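4-hydroxy-tetrahydrodipicolinate synthase (Aquifex aeolicus, PDB 2EHH) probably catalyses the condensation of pyruvate with aspartate semialdehyde to 4-hydroxy-tetrahydrodipicolinate, a step on the diaminopimelate route to lysine. Local coordinates at residues E223-F226 / R227-R230; E231-Y234 / Y235-L239. All blocks are in the same frame, centred on the assembly; numbering follows the deposited sequence.

Interaction 1: E223-F226 / R227-R230; sequences EGDF and RRAR
Asp225 folds its carboxylate back over the first turn of helix 226-242, where CG and OD2 lie against the CB of Arg228, OD2 at 3.4 Å. This is a clear instance of an N-cap. With CG anti to the backbone N (chi1 -175°), OD1 is carried to the opening amides: Arg228 N donates to it over 3.1 Å in a fairly straight bond, meeting it from above the carboxylate plane, while Arg227 N adds a weak bond at 3.3 Å. A water donates to OD1 and accepts from Arg227 N, bridging the cap where the direct bond is weak. The negative cap, set against the start of the helix dipole, would be expected to favour the ionised carboxylate.

Behind the cap the ordinary helical ladder begins. Asp225 O accepts from Ala229 N at 3.0 Å, and Phe226 O from Arg230 N at 2.9 Å. The same Phe226 O lies over one face of the Arg230 guanidinium, displaced from its centre, 3.3 Å above the plane, because the arginine chain bends at chi3 (-67°) and returns over the turn. No bond results there; NH1 is instead used by Ala196 O of the second subunit. Phe226 CD1 rests 3.9 Å from Ala229 CB, an oblique apolar touch.

Gly224, at positive phi, closes the preceding helix in a Schellman motif, so one helix ends and the next is capped within two residues. Arg228 reaches past the cap to a salt bridge with Glu231. Around this corner, Phe226 and Ala229 pack on Leu192 of helix 191-196 and on Ala221 and Leu217, respectively, of helix 211-223, while the Phe226 ring meets Phe226 of the second subunit edge-to-face.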
loop_
_atom_site.group_PDB
_atom_site.type_symbol
_atom_site.label_atom_id
_atom_site.label_comp_id
_atom_site.label_asym_id
_atom_site.label_seq_id
_atom_site.Cartn_x
_atom_site.Cartn_y
_atom_site.Cartn_z
ATOM N N GLU A 223 31.210 -2.895 -16.697
ATOM C CA GLU A 223 31.799 -3.159 -18.006
ATOM C C GLU A 223 30.717 -3.240 -19.078
ATOM O O GLU A 223 31.015 -3.212 -20.270
ATOM C CB GLU A 223 32.597 -4.461 -17.973
ATOM N N GLY A 224 29.461 -3.345 -18.651
ATOM C CA GLY A 224 28.364 -3.423 -19.600
ATOM C C GLY A 224 28.059 -4.839 -20.054
ATOM O O GLY A 224 27.277 -5.045 -20.983
ATOM N N ASP A 225 28.678 -5.817 -19.399
ATOM C CA ASP A 225 28.471 -7.220 -19.730
ATOM C C ASP A 225 27.358 -7.780 -18.852
ATOM O O ASP A 225 27.618 -8.400 -17.816
ATOM C CB ASP A 225 29.762 -8.006 -19.490
ATOM C CG ASP A 225 29.659 -9.450 -19.941
ATOM O OD1 ASP A 225 28.542 -9.904 -20.267
ATOM O OD2 ASP A 225 30.699 -10.136 -19.960
ATOM N N PHE A 226 26.114 -7.570 -19.267
ATOM C CA PHE A 226 24.993 -8.044 -18.472
ATOM C C PHE A 226 24.693 -9.525 -18.614
ATOM O O PHE A 226 23.901 -10.071 -17.851
ATOM C CB PHE A 226 23.766 -7.173 -18.738
ATOM C CG PHE A 226 23.847 -5.835 -18.061
ATOM C CD1 PHE A 226 23.500 -5.700 -16.717
ATOM C CD2 PHE A 226 24.369 -4.731 -18.730
ATOM C CE1 PHE A 226 23.677 -4.489 -16.047
ATOM C CE2 PHE A 226 24.552 -3.514 -18.071
ATOM C CZ PHE A 226 24.205 -3.395 -16.723
ATOM N N ARG A 227 25.331 -10.185 -19.576
ATOM C CA ARG A 227 25.143 -11.624 -19.718
ATOM C C ARG A 227 25.872 -12.222 -18.519
ATOM O O ARG A 227 25.385 -13.141 -17.866
ATOM C CB ARG A 227 25.783 -12.149 -21.005
ATOM C CG ARG A 227 25.926 -13.669 -21.024
ATOM C CD ARG A 227 26.756 -14.148 -22.208
ATOM N NE ARG A 227 26.051 -13.991 -23.475
ATOM C CZ ARG A 227 24.953 -14.664 -23.808
ATOM N NH1 ARG A 227 24.431 -15.546 -22.964
ATOM N NH2 ARG A 227 24.379 -14.461 -24.987
ATOM N N ARG A 228 27.055 -11.686 -18.243
ATOM C CA ARG A 228 27.853 -12.149 -17.117
ATOM C C ARG A 228 27.207 -11.673 -15.815
ATOM O O ARG A 228 27.202 -12.391 -14.820
ATOM C CB ARG A 228 29.283 -11.615 -17.230
ATOM C CG ARG A 228 30.169 -11.907 -16.026
ATOM C CD ARG A 228 30.269 -13.398 -15.722
ATOM N NE ARG A 228 31.177 -13.646 -14.603
ATOM C CZ ARG A 228 31.222 -14.778 -13.907
ATOM N NH1 ARG A 228 30.409 -15.781 -14.209
ATOM N NH2 ARG A 228 32.072 -14.902 -12.896
ATOM N N ALA A 229 26.665 -10.458 -15.831
ATOM C CA ALA A 229 26.008 -9.903 -14.652
ATOM C C ALA A 229 24.838 -10.804 -14.252
ATOM O O ALA A 229 24.680 -11.150 -13.082
ATOM C CB ALA A 229 25.517 -8.490 -14.943
ATOM N N ARG A 230 24.023 -11.187 -15.228
ATOM C CA ARG A 230 22.888 -12.066 -14.960
ATOM C C ARG A 230 23.361 -13.401 -14.396
ATOM O O ARG A 230 22.714 -13.985 -13.530
ATOM C CB ARG A 230 22.080 -12.330 -16.240
ATOM C CG ARG A 230 21.159 -11.196 -16.668
ATOM C CD ARG A 230 20.186 -11.664 -17.758
ATOM N NE ARG A 230 20.866 -11.976 -19.015
ATOM C CZ ARG A 230 21.303 -11.067 -19.883
ATOM N NH1 ARG A 230 21.131 -9.770 -19.648
ATOM N NH2 ARG A 230 21.923 -11.456 -20.992
HETATM O O HOH W 1 26.772 -9.030 -22.230
#

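Interaction 2: E231-Y234 / Y235-L239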
loop_
_atom_site.group_PDB
_atom_site.type_symbol
_atom_site.label_atom_id
_atom_site.label_comp_id
_atom_site.label_asym_id
_atom_site.label_seq_id
_atom_site.Cartn_x
_atom_site.Cartn_y
_atom_site.Cartn_z
ATOM N N GLU A 231 24.489 -13.895 -14.899
ATOM C CA GLU A 231 25.010 -15.169 -14.430
ATOM C C GLU A 231 25.306 -15.104 -12.934
ATOM O O GLU A 231 24.952 -16.007 -12.179
ATOM C CB GLU A 231 26.289 -15.527 -15.187
ATOM C CG GLU A 231 26.615 -17.000 -15.174
ATOM C CD GLU A 231 27.977 -17.291 -15.775
ATOM O OE1 GLU A 231 28.302 -16.697 -16.829
ATOM O OE2 GLU A 231 28.718 -18.113 -15.192
ATOM N N ILE A 232 25.958 -14.029 -12.516
ATOM C CA ILE A 232 26.313 -13.846 -11.118
ATOM C C ILE A 232 25.084 -13.532 -10.275
ATOM O O ILE A 232 24.933 -14.052 -9.170
ATOM C CB ILE A 232 27.335 -12.711 -10.963
ATOM C CG1 ILE A 232 28.580 -13.034 -11.798
ATOM C CG2 ILE A 232 27.707 -12.542 -9.497
ATOM C CD1 ILE A 232 29.555 -11.881 -11.908
ATOM N N HIS A 233 24.218 -12.676 -10.806
ATOM C CA HIS A 233 22.980 -12.284 -10.133
ATOM C C HIS A 233 22.135 -13.513 -9.787
ATOM O O HIS A 233 21.737 -13.699 -8.640
ATOM C CB HIS A 233 22.186 -11.340 -11.047
ATOM C CG HIS A 233 20.791 -11.058 -10.581
ATOM N ND1 HIS A 233 20.497 -10.106 -9.626
ATOM C CD2 HIS A 233 19.603 -11.590 -10.960
ATOM C CE1 HIS A 233 19.188 -10.063 -9.439
ATOM N NE2 HIS A 233 18.624 -10.953 -10.236
ATOM N N TYR A 234 21.869 -14.362 -10.774
ATOM C CA TYR A 234 21.047 -15.539 -10.529
ATOM C C TYR A 234 21.726 -16.594 -9.672
ATOM O O TYR A 234 21.063 -17.389 -9.003
ATOM C CB TYR A 234 20.562 -16.123 -11.855
ATOM C CG TYR A 234 19.478 -15.261 -12.463
ATOM C CD1 TYR A 234 18.249 -15.120 -11.823
ATOM C CD2 TYR A 234 19.705 -14.520 -13.622
ATOM C CE1 TYR A 234 17.275 -14.261 -12.306
ATOM C CE2 TYR A 234 18.730 -13.646 -14.121
ATOM C CZ TYR A 234 17.519 -13.523 -13.450
ATOM O OH TYR A 234 16.556 -12.651 -13.901
ATOM N N TYR A 235 23.051 -16.592 -9.678
ATOM C CA TYR A 235 23.796 -17.537 -8.864
ATOM C C TYR A 235 23.651 -17.106 -7.402
ATOM O O TYR A 235 23.428 -17.927 -6.512
ATOM C CB TYR A 235 25.270 -17.536 -9.291
ATOM C CG TYR A 235 26.201 -18.235 -8.328
ATOM C CD1 TYR A 235 26.973 -17.507 -7.425
ATOM C CD2 TYR A 235 26.296 -19.625 -8.304
ATOM C CE1 TYR A 235 27.821 -18.148 -6.519
ATOM C CE2 TYR A 235 27.140 -20.277 -7.402
ATOM C CZ TYR A 235 27.897 -19.530 -6.513
ATOM O OH TYR A 235 28.723 -20.164 -5.613
ATOM N N LEU A 236 23.741 -15.799 -7.180
ATOM C CA LEU A 236 23.650 -15.214 -5.846
ATOM C C LEU A 236 22.223 -14.942 -5.362
ATOM O O LEU A 236 22.026 -14.526 -4.219
ATOM C CB LEU A 236 24.442 -13.902 -5.829
ATOM C CG LEU A 236 25.752 -13.757 -5.047
ATOM C CD1 LEU A 236 26.548 -15.040 -5.041
ATOM C CD2 LEU A 236 26.545 -12.623 -5.660
ATOM N N HIS A 237 21.228 -15.182 -6.212
ATOM C CA HIS A 237 19.846 -14.899 -5.830
ATOM C C HIS A 237 19.397 -15.551 -4.523
ATOM O O HIS A 237 18.763 -14.896 -3.695
ATOM C CB HIS A 237 18.874 -15.284 -6.948
ATOM C CG HIS A 237 17.537 -14.621 -6.823
ATOM N ND1 HIS A 237 17.378 -13.254 -6.902
ATOM C CD2 HIS A 237 16.306 -15.129 -6.578
ATOM C CE1 HIS A 237 16.107 -12.950 -6.708
ATOM N NE2 HIS A 237 15.436 -14.069 -6.510
ATOM N N ASP A 238 19.717 -16.829 -4.332
ATOM C CA ASP A 238 19.334 -17.513 -3.097
ATOM C C ASP A 238 19.934 -16.819 -1.873
ATOM O O ASP A 238 19.288 -16.727 -0.834
ATOM C CB ASP A 238 19.768 -18.982 -3.123
ATOM C CG ASP A 238 18.892 -19.835 -4.020
ATOM O OD1 ASP A 238 17.868 -19.323 -4.524
ATOM O OD2 ASP A 238 19.224 -21.023 -4.218
ATOM N N LEU A 239 21.169 -16.335 -1.993
ATOM C CA LEU A 239 21.805 -15.634 -0.881
ATOM C C LEU A 239 21.100 -14.301 -0.626
ATOM O O LEU A 239 20.807 -13.953 0.522
ATOM C CB LEU A 239 23.283 -15.366 -1.179
ATOM C CG LEU A 239 24.037 -14.563 -0.112
ATOM C CD1 LEU A 239 24.146 -15.379 1.166
ATOM C CD2 LEU A 239 25.424 -14.192 -0.625
#
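Helix 226-242, one of the helices outside the TIM barrel, illustrates how successive turns divide their side chains between the protein's own fold and a subunit interface. Ile232 and Leu236, four residues apart, run alongside each other from the same face of the helix, with Ile232 CG2 4.0 Å from Leu236 CD2. Ile232 CG2 stands anti to its own amide nitrogen (chi1 of CG1 -58°), which places this branch beside the leucine. Both residues pack on helix 211-223, Ile232 on Leu217 and Leu236 on Glu213.

The backbone between them is regular at first. Leu236 N donates to Ile232 O over 2.9 Å, and Tyr235 N to Glu231 O over 3.2 Å in a more bent bond, with a weak second bond to Ile232 O. Further on, the helix bends where the amides of Asp238 and Leu239 drop out of the regular hydrogen-bond pattern; Leu239 N is taken by the hydroxyl of Tyr288, which also bonds Tyr235 O and whose ring meets that of Tyr235 edge-to-face.

His233 and His237 occupy another side. Their rings are oblique, with centroids 5.7 Å apart and planes at 48°, and His233 NE2 is 4.2 Å from His237 ND1. The Tyr234 ring takes His233 CD2 over the centre of one face, 3.6 Å above its plane. In the second subunit, Ser171 OG bonds His233 NE2, and Leu197 O bonds the Tyr234 hydroxyl.

Chemically, the two imidazoles are unequal. His237 NE2 has a weak bond to Glu172 of the second subunit, whereas His237 ND1 is buried without a polar partner. Two adjacent positive charges would probably be disfavoured here, although the carboxylate of Glu172 could offset part of the cost for His237.

How the interactions relate
Interactions 1 and 2 follow one another along the chain, from the turn that leads into helix 226-242 (223-230) to the middle of that helix (231-239), their centres 13 Å apart. Their boundary is crossed by the Arg228 side chain of interaction 1, whose partner, Glu231, belongs to interaction 2. Leu197 of the second subunit meets Arg230 from interaction 1 as well as His233 and Tyr234 from interaction 2. They lie about 23 and 19 Å, centre to centre, from the middle of the chain and away from the predicted Schiff-base lysine, Lys161; both are structural packing, against helix 211-223 of their own chain and against the second subunit of the homotetramer.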